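Local coordinates for adenylate isopentenyltransferase (Humulus lupulus, PDB 3A8T), which transfers an isopentenyl group from dimethylallyl diphosphate to ATP, ADP or AMP, an early step in making cytokinin plant hormones, at residues 177-190 with 294-306. Residues are numbered along the deposited sequence; the frame is centred on the assembly and turned at random.
Sequences FLWVDVSVKVLTDY and WDLRRLDATESFR
Strands 177-181 and 296-300 pair in parallel, with Trp179 level with Arg298 and Val180 with Leu299, and are laced by mostly straight bonds such as Leu299 N to Trp179 O (2.7 Å). They form one border of the parallel sheet of this P-loop (Rossmann-like) fold: 296-300 is an outermost strand, and the backbones of Leu178 and Val180, turned the other way, bond to strand 41-46, which leads into the ATP-binding loop. Trp179 and Arg298 run side by side on the face turned to helix 257-289. Arg298 CG lies anti to the backbone N (chi1 -165°), which, with an extended chi2, brings Arg298 CD over the six-membered ring of Trp179, 3.6 Å from its centroid. On the other face, Val180 CG1 meets Ala301 CB. Beyond the strands, Ser183 N donates to Thr302 OG1 (2.8 Å). That hydroxyl donates in turn to Asp300 OD1 on its syn lone pair. Asp300 OD1 also takes the Thr302 amide, closing an Asx turn at the start of helix 302-309. A valine in place of Thr302 would probably leave the Ser183 amide without this acceptor and Asp300 OD1 with one donor fewer. Phe305 packs against Val182, Val186 and Tyr190. Val182 CG2 sits over one face of its ring, and Val186 CG1 packs on Phe305 CB at 3.6 Å. The edge of Phe305 points at the face of Tyr190 in a T-shaped stack, planes at 86°. At the far end, a water joins Phe177 N to Asp295 O, accepting from the amide and donating to the carbonyl (2.6 Å from its oxygen to Asp295 O).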
# COMPACT_ATOMS: atom_id res chain seq x y z
N PHE A 177 -6.76 -6.80 -15.06
CA PHE A 177 -5.74 -6.76 -14.05
C PHE A 177 -4.49 -6.12 -14.56
O PHE A 177 -3.87 -6.65 -15.45
CB PHE A 177 -5.34 -8.18 -13.64
CG PHE A 177 -6.43 -9.00 -13.05
CD1 PHE A 177 -6.82 -8.82 -11.72
CD2 PHE A 177 -7.07 -9.99 -13.80
CE1 PHE A 177 -7.82 -9.61 -11.15
CE2 PHE A 177 -8.08 -10.78 -13.24
CZ PHE A 177 -8.45 -10.59 -11.91
N LEU A 178 -4.10 -4.97 -14.02
CA LEU A 178 -2.84 -4.38 -14.44
C LEU A 178 -1.91 -4.71 -13.27
O LEU A 178 -2.24 -4.44 -12.11
CB LEU A 178 -2.92 -2.88 -14.58
CG LEU A 178 -3.91 -2.37 -15.63
CD1 LEU A 178 -3.89 -0.85 -15.72
CD2 LEU A 178 -3.53 -2.99 -16.95
N TRP A 179 -0.78 -5.33 -13.58
CA TRP A 179 0.20 -5.68 -12.58
C TRP A 179 1.47 -4.85 -12.86
O TRP A 179 2.10 -5.02 -13.90
CB TRP A 179 0.49 -7.20 -12.62
CG TRP A 179 1.73 -7.65 -11.90
CD1 TRP A 179 2.25 -7.14 -10.74
CD2 TRP A 179 2.56 -8.75 -12.25
NE1 TRP A 179 3.36 -7.85 -10.36
CE2 TRP A 179 3.57 -8.85 -11.26
CE3 TRP A 179 2.57 -9.66 -13.31
CZ2 TRP A 179 4.57 -9.82 -11.30
CZ3 TRP A 179 3.57 -10.63 -13.36
CH2 TRP A 179 4.55 -10.71 -12.36
N VAL A 180 1.80 -3.94 -11.93
CA VAL A 180 2.98 -3.10 -12.07
C VAL A 180 4.14 -3.82 -11.42
O VAL A 180 4.15 -4.05 -10.23
CB VAL A 180 2.80 -1.66 -11.43
CG1 VAL A 180 4.00 -0.80 -11.71
CG2 VAL A 180 1.58 -0.99 -12.04
N ASP A 181 5.11 -4.21 -12.22
CA ASP A 181 6.23 -4.96 -11.72
C ASP A 181 7.53 -4.14 -11.75
O ASP A 181 7.75 -3.27 -12.60
CB ASP A 181 6.30 -6.25 -12.56
CG ASP A 181 7.40 -7.23 -12.10
OD1 ASP A 181 7.48 -7.60 -10.89
OD2 ASP A 181 8.16 -7.65 -12.99
N VAL A 182 8.39 -4.42 -10.78
CA VAL A 182 9.66 -3.76 -10.64
C VAL A 182 10.69 -4.84 -10.30
O VAL A 182 10.40 -5.75 -9.52
CB VAL A 182 9.58 -2.74 -9.50
CG1 VAL A 182 10.91 -2.06 -9.28
CG2 VAL A 182 8.52 -1.71 -9.85
N SER A 183 11.88 -4.80 -10.86
CA SER A 183 12.83 -5.81 -10.46
C SER A 183 13.06 -5.73 -8.94
O SER A 183 13.13 -4.65 -8.39
CB SER A 183 14.12 -5.60 -11.21
OG SER A 183 13.93 -6.09 -12.52
N VAL A 184 13.17 -6.87 -8.27
CA VAL A 184 13.35 -6.86 -6.82
C VAL A 184 14.41 -5.89 -6.34
O VAL A 184 14.13 -5.04 -5.49
CB VAL A 184 13.65 -8.29 -6.25
CG1 VAL A 184 12.33 -9.06 -6.12
CG2 VAL A 184 14.63 -9.05 -7.14
N LYS A 185 15.62 -6.00 -6.88
CA LYS A 185 16.68 -5.09 -6.46
C LYS A 185 16.31 -3.62 -6.56
O LYS A 185 16.54 -2.87 -5.65
CB LYS A 185 17.97 -5.34 -7.25
CG LYS A 185 19.17 -4.71 -6.57
CD LYS A 185 19.10 -5.00 -5.04
CE LYS A 185 20.33 -4.52 -4.27
NZ LYS A 185 20.71 -3.10 -4.51
N VAL A 186 15.75 -3.19 -7.68
CA VAL A 186 15.36 -1.80 -7.80
C VAL A 186 14.27 -1.46 -6.77
O VAL A 186 14.32 -0.42 -6.13
CB VAL A 186 14.88 -1.50 -9.23
CG1 VAL A 186 14.36 -0.05 -9.34
CG2 VAL A 186 16.06 -1.72 -10.17
N LEU A 187 13.32 -2.38 -6.60
CA LEU A 187 12.21 -2.19 -5.69
C LEU A 187 12.75 -2.06 -4.29
O LEU A 187 12.44 -1.12 -3.58
CB LEU A 187 11.25 -3.35 -5.82
CG LEU A 187 9.97 -3.21 -4.99
CD1 LEU A 187 9.26 -1.91 -5.32
CD2 LEU A 187 9.08 -4.45 -5.20
N THR A 188 13.57 -3.02 -3.92
CA THR A 188 14.25 -3.07 -2.63
C THR A 188 14.91 -1.71 -2.33
O THR A 188 14.65 -1.09 -1.30
CB THR A 188 15.30 -4.20 -2.73
OG1 THR A 188 14.68 -5.43 -2.39
CG2 THR A 188 16.48 -3.95 -1.86
N ASP A 189 15.77 -1.26 -3.23
CA ASP A 189 16.42 0.01 -3.08
C ASP A 189 15.44 1.19 -3.03
O ASP A 189 15.63 2.14 -2.27
CB ASP A 189 17.41 0.21 -4.24
CG ASP A 189 18.63 -0.69 -4.12
OD1 ASP A 189 19.50 -0.68 -5.03
OD2 ASP A 189 18.74 -1.41 -3.08
N TYR A 190 14.39 1.14 -3.84
CA TYR A 190 13.45 2.26 -3.80
C TYR A 190 12.74 2.28 -2.47
O TYR A 190 12.58 3.32 -1.89
CB TYR A 190 12.45 2.21 -4.92
CG TYR A 190 11.41 3.25 -4.81
CD1 TYR A 190 11.67 4.58 -5.16
CD2 TYR A 190 10.15 2.92 -4.31
CE1 TYR A 190 10.68 5.56 -5.00
CE2 TYR A 190 9.16 3.88 -4.18
CZ TYR A 190 9.43 5.19 -4.51
OH TYR A 190 8.42 6.11 -4.29
N TRP A 294 -5.65 -16.30 -14.06
CA TRP A 294 -5.59 -14.84 -14.01
C TRP A 294 -4.69 -14.13 -15.03
O TRP A 294 -3.47 -14.10 -14.92
CB TRP A 294 -5.24 -14.39 -12.60
CG TRP A 294 -6.27 -14.81 -11.54
CD1 TRP A 294 -6.82 -16.03 -11.39
CD2 TRP A 294 -6.77 -14.01 -10.45
NE1 TRP A 294 -7.62 -16.06 -10.27
CE2 TRP A 294 -7.60 -14.83 -9.68
CE3 TRP A 294 -6.58 -12.68 -10.05
CZ2 TRP A 294 -8.26 -14.37 -8.52
CZ3 TRP A 294 -7.23 -12.23 -8.88
CH2 TRP A 294 -8.05 -13.07 -8.14
N ASP A 295 -5.33 -13.54 -16.01
CA ASP A 295 -4.63 -12.83 -17.05
C ASP A 295 -4.08 -11.47 -16.56
O ASP A 295 -4.72 -10.42 -16.64
CB ASP A 295 -5.58 -12.65 -18.24
CG ASP A 295 -4.95 -11.91 -19.37
OD1 ASP A 295 -3.69 -11.90 -19.44
OD2 ASP A 295 -5.72 -11.35 -20.18
N LEU A 296 -2.86 -11.49 -16.05
CA LEU A 296 -2.30 -10.25 -15.55
C LEU A 296 -1.54 -9.54 -16.63
O LEU A 296 -0.67 -10.12 -17.25
CB LEU A 296 -1.36 -10.57 -14.40
CG LEU A 296 -1.88 -11.40 -13.24
CD1 LEU A 296 -0.69 -11.79 -12.37
CD2 LEU A 296 -2.95 -10.63 -12.49
N ARG A 297 -1.85 -8.28 -16.86
CA ARG A 297 -1.16 -7.52 -17.90
C ARG A 297 0.01 -6.85 -17.18
O ARG A 297 -0.20 -5.96 -16.39
CB ARG A 297 -2.13 -6.50 -18.52
CG ARG A 297 -3.47 -7.09 -18.99
CD ARG A 297 -3.30 -8.12 -20.11
NE ARG A 297 -2.76 -7.52 -21.33
CZ ARG A 297 -3.51 -7.01 -22.30
NH1 ARG A 297 -4.83 -7.05 -22.22
NH2 ARG A 297 -2.93 -6.38 -23.31
N ARG A 298 1.23 -7.31 -17.43
CA ARG A 298 2.38 -6.78 -16.71
C ARG A 298 2.98 -5.51 -17.22
O ARG A 298 3.25 -5.36 -18.41
CB ARG A 298 3.48 -7.84 -16.61
CG ARG A 298 4.58 -7.50 -15.57
CD ARG A 298 5.45 -8.71 -15.15
NE ARG A 298 5.85 -9.54 -16.27
CZ ARG A 298 6.83 -9.25 -17.12
NH1 ARG A 298 7.56 -8.14 -16.99
NH2 ARG A 298 7.08 -10.08 -18.14
N LEU A 299 3.18 -4.57 -16.30
CA LEU A 299 3.77 -3.28 -16.67
C LEU A 299 5.13 -3.25 -16.00
O LEU A 299 5.22 -3.46 -14.80
CB LEU A 299 2.92 -2.11 -16.18
CG LEU A 299 1.49 -2.04 -16.73
CD1 LEU A 299 0.70 -1.03 -15.94
CD2 LEU A 299 1.48 -1.74 -18.23
N ASP A 300 6.18 -3.02 -16.76
CA ASP A 300 7.47 -2.99 -16.14
C ASP A 300 7.89 -1.58 -15.81
O ASP A 300 8.37 -0.84 -16.67
CB ASP A 300 8.52 -3.64 -17.02
CG ASP A 300 9.84 -3.88 -16.27
OD1 ASP A 300 10.13 -3.17 -15.26
OD2 ASP A 300 10.58 -4.79 -16.67
N ALA A 301 7.74 -1.24 -14.54
CA ALA A 301 8.09 0.05 -14.01
C ALA A 301 9.57 0.15 -13.57
O ALA A 301 9.98 1.14 -12.98
CB ALA A 301 7.19 0.34 -12.80
N THR A 302 10.38 -0.88 -13.83
CA THR A 302 11.77 -0.84 -13.37
C THR A 302 12.64 0.36 -13.72
O THR A 302 13.25 0.91 -12.85
CB THR A 302 12.51 -2.11 -13.78
OG1 THR A 302 11.80 -3.25 -13.24
CG2 THR A 302 13.96 -2.07 -13.24
N GLU A 303 12.67 0.80 -14.95
CA GLU A 303 13.50 1.91 -15.28
C GLU A 303 12.94 3.20 -14.75
O GLU A 303 13.67 4.20 -14.63
CB GLU A 303 13.66 2.03 -16.78
CG GLU A 303 14.32 0.81 -17.42
CD GLU A 303 15.70 0.51 -16.87
OE1 GLU A 303 16.50 1.47 -16.70
OE2 GLU A 303 15.98 -0.68 -16.61
N SER A 304 11.64 3.21 -14.49
CA SER A 304 10.99 4.39 -13.98
C SER A 304 11.47 4.60 -12.57
O SER A 304 11.74 5.71 -12.16
CB SER A 304 9.44 4.22 -13.96
OG SER A 304 8.85 4.19 -15.25
N PHE A 305 11.56 3.49 -11.84
CA PHE A 305 12.00 3.51 -10.46
C PHE A 305 13.49 3.80 -10.32
O PHE A 305 13.89 4.58 -9.44
CB PHE A 305 11.61 2.17 -9.80
CG PHE A 305 10.15 2.11 -9.46
CD1 PHE A 305 9.72 2.30 -8.17
CD2 PHE A 305 9.19 2.01 -10.46
CE1 PHE A 305 8.35 2.41 -7.88
CE2 PHE A 305 7.83 2.12 -10.17
CZ PHE A 305 7.41 2.32 -8.88
N ARG A 306 14.29 3.19 -11.20
CA ARG A 306 15.74 3.41 -11.23
C ARG A 306 15.91 4.92 -11.36
O ARG A 306 16.57 5.55 -10.54
CB ARG A 306 16.34 2.73 -12.47
CG ARG A 306 17.60 1.92 -12.27
CD ARG A 306 18.06 1.21 -13.60
NE ARG A 306 17.72 -0.22 -13.68
CZ ARG A 306 18.21 -1.10 -12.83
NH1 ARG A 306 19.04 -0.69 -11.88
NH2 ARG A 306 17.87 -2.38 -12.90
O HOH W 1 -6.73 -8.81 -17.03
O HOH W 2 16.30 -5.10 -14.22